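Local coordinates for protein (tenascin) (Gallus gallus, PDB 1QR4) that serves as an extracellular-matrix adhesion protein, here as two fibronectin type III domains spanning its heparin- and contactin-binding regions, at residues Pro118-Ile132 with Val158-Glu172. Sequence-based numbering, arbitrary orientation.
Sequences PRSRVDSYRVSYVPI and VDYNVNIISVKGFEE
Val127 and Ile164 run alongside each other in the same direction, CG1 of Val127 4.1 Å from CG1 of Ile164, on the inner face of a fibronectin type III beta sandwich. Strands 124-131 and 159-168 are the antiparallel central pair of its four-stranded sheet, flanked by 138-143 and 171-181. Val127 CG1 also reaches Val162, whose CG2 meets CB of Tyr129; Ile101 of strand 101-104, in the opposing sheet, touches Val162 and Ile164. Further along this face, CE1 of Tyr160 lies 3.6 Å from CD of Pro131.

On the other face, Arg126 bends at chi3 (-84°), which turns its guanidinium over Val167 CG2. OE1 of Glu172 sits at the guanidinium edge, 3.3 Å from Arg126 NH2, in a salt bridge whose hydrogen bond is weak; the two planes are 57° apart. At the Asp123 end a classic beta bulge lets Val167 O accept from both Asp123 N and Ser124 N. The carboxylate of Asp123 then grips the type II' turn from Lys168 to Glu171; an alanine here would probably leave Gly169 N without its carboxylate acceptor and the turn less firmly tied to the bulge. Gly169 N donates a hydrogen bond to Asp123 OD2, 2.9 Å away and from above the carboxylate plane, and a water donates to both that OD2 and Gly169 O.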
loop_
_atom_site.group_PDB
_atom_site.type_symbol
_atom_site.label_atom_id
_atom_site.label_comp_id
_atom_site.label_asym_id
_atom_site.label_seq_id
_atom_site.Cartn_x
_atom_site.Cartn_y
_atom_site.Cartn_z
ATOM N N PRO A 118 -11.752 2.277 -1.189
ATOM C CA PRO A 118 -10.912 2.055 -0.011
ATOM C C PRO A 118 -11.062 3.208 0.998
ATOM O O PRO A 118 -11.642 4.260 0.677
ATOM C CB PRO A 118 -9.510 2.033 -0.612
ATOM C CG PRO A 118 -9.621 3.063 -1.708
ATOM C CD PRO A 118 -10.941 2.706 -2.345
ATOM N N ARG A 119 -10.582 2.981 2.225
ATOM C CA ARG A 119 -10.620 3.997 3.282
ATOM C C ARG A 119 -9.296 4.742 3.172
ATOM O O ARG A 119 -8.406 4.601 4.016
ATOM C CB ARG A 119 -10.765 3.355 4.672
ATOM C CG ARG A 119 -12.149 2.771 4.973
ATOM C CD ARG A 119 -13.222 3.857 5.093
ATOM N NE ARG A 119 -13.016 4.717 6.261
ATOM C CZ ARG A 119 -13.881 4.838 7.265
ATOM N NH1 ARG A 119 -15.019 4.152 7.250
ATOM N NH2 ARG A 119 -13.608 5.641 8.288
ATOM N N SER A 120 -9.165 5.485 2.078
ATOM C CA SER A 120 -7.968 6.255 1.779
ATOM C C SER A 120 -8.325 7.330 0.758
ATOM O O SER A 120 -9.156 7.106 -0.129
ATOM C CB SER A 120 -6.876 5.332 1.214
ATOM O OG SER A 120 -5.788 6.071 0.679
ATOM N N ARG A 121 -7.721 8.503 0.910
ATOM C CA ARG A 121 -7.961 9.608 -0.003
ATOM C C ARG A 121 -7.470 9.176 -1.376
ATOM O O ARG A 121 -6.334 8.726 -1.519
ATOM C CB ARG A 121 -7.221 10.843 0.490
ATOM C CG ARG A 121 -7.152 11.976 -0.500
ATOM C CD ARG A 121 -6.428 13.143 0.127
ATOM N NE ARG A 121 -6.069 14.166 -0.849
ATOM C CZ ARG A 121 -5.658 15.390 -0.528
ATOM N NH1 ARG A 121 -5.562 15.744 0.748
ATOM N NH2 ARG A 121 -5.327 16.256 -1.481
ATOM N N VAL A 122 -8.341 9.287 -2.375
ATOM C CA VAL A 122 -8.009 8.867 -3.734
ATOM C C VAL A 122 -8.446 9.861 -4.803
ATOM O O VAL A 122 -9.586 10.331 -4.796
ATOM C CB VAL A 122 -8.619 7.466 -4.040
ATOM C CG1 VAL A 122 -9.989 7.327 -3.392
ATOM C CG2 VAL A 122 -8.736 7.240 -5.542
ATOM N N ASP A 123 -7.541 10.141 -5.743
ATOM C CA ASP A 123 -7.805 11.079 -6.833
ATOM C C ASP A 123 -8.526 10.439 -8.015
ATOM O O ASP A 123 -9.486 11.012 -8.536
ATOM C CB ASP A 123 -6.509 11.709 -7.349
ATOM C CG ASP A 123 -5.746 12.458 -6.285
ATOM O OD1 ASP A 123 -6.261 12.637 -5.158
ATOM O OD2 ASP A 123 -4.610 12.874 -6.595
ATOM N N SER A 124 -8.037 9.276 -8.458
ATOM C CA SER A 124 -8.628 8.551 -9.594
ATOM C C SER A 124 -8.436 7.021 -9.528
ATOM O O SER A 124 -7.891 6.494 -8.555
ATOM C CB SER A 124 -8.058 9.091 -10.919
ATOM O OG SER A 124 -6.643 8.985 -10.967
ATOM N N TYR A 125 -8.921 6.314 -10.553
ATOM C CA TYR A 125 -8.786 4.857 -10.638
ATOM C C TYR A 125 -8.382 4.473 -12.055
ATOM O O TYR A 125 -8.910 5.027 -13.014
ATOM C CB TYR A 125 -10.113 4.161 -10.345
ATOM C CG TYR A 125 -10.668 4.379 -8.964
ATOM C CD1 TYR A 125 -10.228 3.611 -7.890
ATOM C CD2 TYR A 125 -11.659 5.330 -8.731
ATOM C CE1 TYR A 125 -10.762 3.782 -6.619
ATOM C CE2 TYR A 125 -12.197 5.513 -7.460
ATOM C CZ TYR A 125 -11.744 4.734 -6.415
ATOM O OH TYR A 125 -12.279 4.899 -5.162
ATOM N N ARG A 126 -7.434 3.554 -12.201
ATOM C CA ARG A 126 -7.044 3.102 -13.534
ATOM C C ARG A 126 -7.590 1.688 -13.782
ATOM O O ARG A 126 -7.125 0.695 -13.197
ATOM C CB ARG A 126 -5.528 3.171 -13.741
ATOM C CG ARG A 126 -5.113 4.316 -14.660
ATOM C CD ARG A 126 -3.690 4.153 -15.199
ATOM N NE ARG A 126 -2.673 4.643 -14.270
ATOM C CZ ARG A 126 -2.419 5.932 -14.047
ATOM N NH1 ARG A 126 -3.109 6.872 -14.684
ATOM N NH2 ARG A 126 -1.464 6.280 -13.192
ATOM N N VAL A 127 -8.642 1.633 -14.598
ATOM C CA VAL A 127 -9.319 0.393 -14.961
ATOM C C VAL A 127 -8.782 -0.145 -16.272
ATOM O O VAL A 127 -9.070 0.403 -17.335
ATOM C CB VAL A 127 -10.840 0.616 -15.142
ATOM C CG1 VAL A 127 -11.528 -0.699 -15.424
ATOM C CG2 VAL A 127 -11.436 1.270 -13.910
ATOM N N SER A 128 -7.992 -1.207 -16.202
ATOM C CA SER A 128 -7.470 -1.814 -17.419
ATOM C C SER A 128 -8.238 -3.110 -17.748
ATOM O O SER A 128 -8.829 -3.734 -16.866
ATOM C CB SER A 128 -5.971 -2.093 -17.284
ATOM O OG SER A 128 -5.718 -3.151 -16.375
ATOM N N TYR A 129 -8.287 -3.477 -19.023
ATOM C CA TYR A 129 -8.972 -4.703 -19.410
ATOM C C TYR A 129 -8.382 -5.280 -20.687
ATOM O O TYR A 129 -8.083 -4.550 -21.635
ATOM C CB TYR A 129 -10.496 -4.497 -19.542
ATOM C CG TYR A 129 -10.927 -3.584 -20.662
ATOM C CD1 TYR A 129 -10.930 -4.030 -21.989
ATOM C CD2 TYR A 129 -11.282 -2.258 -20.407
ATOM C CE1 TYR A 129 -11.266 -3.178 -23.029
ATOM C CE2 TYR A 129 -11.621 -1.393 -21.447
ATOM C CZ TYR A 129 -11.607 -1.861 -22.751
ATOM O OH TYR A 129 -11.907 -1.015 -23.788
ATOM N N VAL A 130 -8.197 -6.597 -20.693
ATOM C CA VAL A 130 -7.637 -7.280 -21.853
ATOM C C VAL A 130 -8.124 -8.736 -21.879
ATOM O O VAL A 130 -8.414 -9.321 -20.825
ATOM C CB VAL A 130 -6.080 -7.228 -21.813
ATOM C CG1 VAL A 130 -5.525 -8.231 -20.796
ATOM C CG2 VAL A 130 -5.481 -7.433 -23.206
ATOM N N PRO A 131 -8.308 -9.309 -23.088
ATOM C CA PRO A 131 -8.766 -10.702 -23.189
ATOM C C PRO A 131 -7.704 -11.674 -22.701
ATOM O O PRO A 131 -6.517 -11.518 -22.999
ATOM C CB PRO A 131 -9.038 -10.872 -24.686
ATOM C CG PRO A 131 -8.087 -9.879 -25.319
ATOM C CD PRO A 131 -8.261 -8.682 -24.421
ATOM N N ILE A 132 -8.156 -12.671 -21.946
ATOM C CA ILE A 132 -7.306 -13.712 -21.362
ATOM C C ILE A 132 -6.199 -14.242 -22.265
ATOM O O ILE A 132 -5.127 -14.605 -21.778
ATOM C CB ILE A 132 -8.169 -14.902 -20.908
ATOM C CG1 ILE A 132 -9.115 -14.453 -19.804
ATOM C CG2 ILE A 132 -7.297 -16.066 -20.433
ATOM C CD1 ILE A 132 -8.416 -14.002 -18.560
ATOM N N VAL A 158 -15.979 -13.796 -24.870
ATOM C CA VAL A 158 -14.549 -13.786 -24.617
ATOM C C VAL A 158 -14.349 -13.335 -23.189
ATOM O O VAL A 158 -15.071 -12.468 -22.700
ATOM C CB VAL A 158 -13.765 -12.889 -25.619
ATOM C CG1 VAL A 158 -14.529 -11.637 -25.912
ATOM C CG2 VAL A 158 -12.387 -12.528 -25.067
ATOM N N ASP A 159 -13.455 -14.028 -22.488
ATOM C CA ASP A 159 -13.142 -13.709 -21.102
ATOM C C ASP A 159 -12.131 -12.572 -21.042
ATOM O O ASP A 159 -11.075 -12.621 -21.691
ATOM C CB ASP A 159 -12.613 -14.940 -20.372
ATOM C CG ASP A 159 -13.723 -15.833 -19.840
ATOM O OD1 ASP A 159 -14.797 -15.312 -19.453
ATOM O OD2 ASP A 159 -13.508 -17.062 -19.792
ATOM N N TYR A 160 -12.468 -11.554 -20.253
ATOM C CA TYR A 160 -11.643 -10.364 -20.104
ATOM C C TYR A 160 -11.011 -10.213 -18.731
ATOM O O TYR A 160 -11.717 -10.244 -17.721
ATOM C CB TYR A 160 -12.502 -9.128 -20.384
ATOM C CG TYR A 160 -12.666 -8.790 -21.851
ATOM C CD1 TYR A 160 -11.596 -8.270 -22.581
ATOM C CD2 TYR A 160 -13.897 -8.938 -22.499
ATOM C CE1 TYR A 160 -11.742 -7.895 -23.923
ATOM C CE2 TYR A 160 -14.057 -8.565 -23.844
ATOM C CZ TYR A 160 -12.970 -8.038 -24.549
ATOM O OH TYR A 160 -13.093 -7.612 -25.857
ATOM N N ASN A 161 -9.690 -10.046 -18.689
ATOM C CA ASN A 161 -8.980 -9.829 -17.420
ATOM C C ASN A 161 -9.149 -8.339 -17.107
ATOM O O ASN A 161 -8.742 -7.501 -17.901
ATOM C CB ASN A 161 -7.500 -10.154 -17.580
ATOM C CG ASN A 161 -7.072 -11.378 -16.775
ATOM O OD1 ASN A 161 -7.603 -11.656 -15.697
ATOM N ND2 ASN A 161 -6.074 -12.096 -17.285
ATOM N N VAL A 162 -9.777 -8.015 -15.980
ATOM C CA VAL A 162 -10.023 -6.622 -15.622
ATOM C C VAL A 162 -9.415 -6.229 -14.307
ATOM O O VAL A 162 -9.870 -6.660 -13.258
ATOM C CB VAL A 162 -11.534 -6.304 -15.540
ATOM C CG1 VAL A 162 -11.764 -4.882 -15.018
ATOM C CG2 VAL A 162 -12.173 -6.473 -16.905
ATOM N N ASN A 163 -8.462 -5.306 -14.392
ATOM C CA ASN A 163 -7.731 -4.783 -13.247
ATOM C C ASN A 163 -8.149 -3.355 -12.945
ATOM O O ASN A 163 -8.431 -2.567 -13.849
ATOM C CB ASN A 163 -6.241 -4.794 -13.552
ATOM C CG ASN A 163 -5.757 -6.141 -14.070
ATOM O OD1 ASN A 163 -5.441 -6.290 -15.251
ATOM N ND2 ASN A 163 -5.679 -7.126 -13.181
ATOM N N ILE A 164 -8.186 -3.030 -11.664
ATOM C CA ILE A 164 -8.538 -1.690 -11.208
ATOM C C ILE A 164 -7.481 -1.258 -10.189
ATOM O O ILE A 164 -7.116 -2.028 -9.291
ATOM C CB ILE A 164 -9.930 -1.662 -10.574
ATOM C CG1 ILE A 164 -10.965 -2.122 -11.607
ATOM C CG2 ILE A 164 -10.257 -0.253 -10.081
ATOM C CD1 ILE A 164 -12.374 -2.243 -11.061
ATOM N N ILE A 165 -6.967 -0.039 -10.354
ATOM C CA ILE A 165 -5.927 0.494 -9.477
ATOM C C ILE A 165 -6.307 1.870 -8.982
ATOM O O ILE A 165 -6.882 2.648 -9.738
ATOM C CB ILE A 165 -4.609 0.627 -10.261
ATOM C CG1 ILE A 165 -3.980 -0.740 -10.471
ATOM C CG2 ILE A 165 -3.635 1.533 -9.555
ATOM C CD1 ILE A 165 -2.764 -0.719 -11.369
ATOM N N SER A 166 -6.009 2.162 -7.716
ATOM C CA SER A 166 -6.279 3.488 -7.140
ATOM C C SER A 166 -5.071 4.380 -7.403
ATOM O O SER A 166 -3.922 3.908 -7.381
ATOM C CB SER A 166 -6.456 3.422 -5.631
ATOM O OG SER A 166 -7.505 2.561 -5.277
ATOM N N VAL A 167 -5.322 5.668 -7.612
ATOM C CA VAL A 167 -4.249 6.620 -7.863
ATOM C C VAL A 167 -4.442 7.894 -7.045
ATOM O O VAL A 167 -5.538 8.443 -6.965
ATOM C CB VAL A 167 -4.156 7.000 -9.361
ATOM C CG1 VAL A 167 -2.964 7.919 -9.592
ATOM C CG2 VAL A 167 -4.017 5.767 -10.212
ATOM N N LYS A 168 -3.371 8.328 -6.399
ATOM C CA LYS A 168 -3.400 9.551 -5.614
ATOM C C LYS A 168 -2.062 10.227 -5.874
ATOM O O LYS A 168 -1.000 9.687 -5.555
ATOM C CB LYS A 168 -3.601 9.254 -4.130
ATOM C CG LYS A 168 -3.941 10.489 -3.305
ATOM C CD LYS A 168 -2.831 10.847 -2.320
ATOM C CE LYS A 168 -3.056 12.221 -1.677
ATOM N NZ LYS A 168 -2.897 13.365 -2.639
ATOM N N GLY A 169 -2.125 11.376 -6.533
ATOM C CA GLY A 169 -0.919 12.090 -6.873
ATOM C C GLY A 169 -0.232 11.277 -7.945
ATOM O O GLY A 169 -0.724 11.208 -9.064
ATOM N N PHE A 170 0.871 10.623 -7.584
ATOM C CA PHE A 170 1.642 9.783 -8.513
ATOM C C PHE A 170 1.652 8.349 -8.006
ATOM O O PHE A 170 2.133 7.434 -8.685
ATOM C CB PHE A 170 3.090 10.275 -8.625
ATOM C CG PHE A 170 3.202 11.741 -8.858
ATOM C CD1 PHE A 170 3.082 12.262 -10.140
ATOM C CD2 PHE A 170 3.367 12.613 -7.787
ATOM C CE1 PHE A 170 3.117 13.637 -10.353
ATOM C CE2 PHE A 170 3.404 13.987 -7.988
ATOM C CZ PHE A 170 3.278 14.500 -9.271
ATOM N N GLU A 171 1.158 8.182 -6.783
ATOM C CA GLU A 171 1.088 6.878 -6.158
ATOM C C GLU A 171 -0.063 6.073 -6.726
ATOM O O GLU A 171 -1.164 6.597 -6.939
ATOM C CB GLU A 171 0.933 7.016 -4.641
ATOM C CG GLU A 171 2.154 7.601 -3.950
ATOM C CD GLU A 171 3.426 6.832 -4.272
ATOM O OE1 GLU A 171 3.663 5.788 -3.626
ATOM O OE2 GLU A 171 4.183 7.268 -5.172
ATOM N N GLU A 172 0.222 4.811 -7.024
ATOM C CA GLU A 172 -0.784 3.909 -7.541
ATOM C C GLU A 172 -0.700 2.587 -6.806
ATOM O O GLU A 172 0.334 1.916 -6.798
ATOM C CB GLU A 172 -0.640 3.721 -9.038
ATOM C CG GLU A 172 0.592 3.016 -9.471
ATOM C CD GLU A 172 0.646 2.885 -10.970
ATOM O OE1 GLU A 172 -0.013 3.689 -11.666
ATOM O OE2 GLU A 172 1.344 1.975 -11.459
HETATM O O HOH W 1 -3.733 11.273 -9.278
HETATM O O HOH W 2 -5.755 -5.735 -18.212
#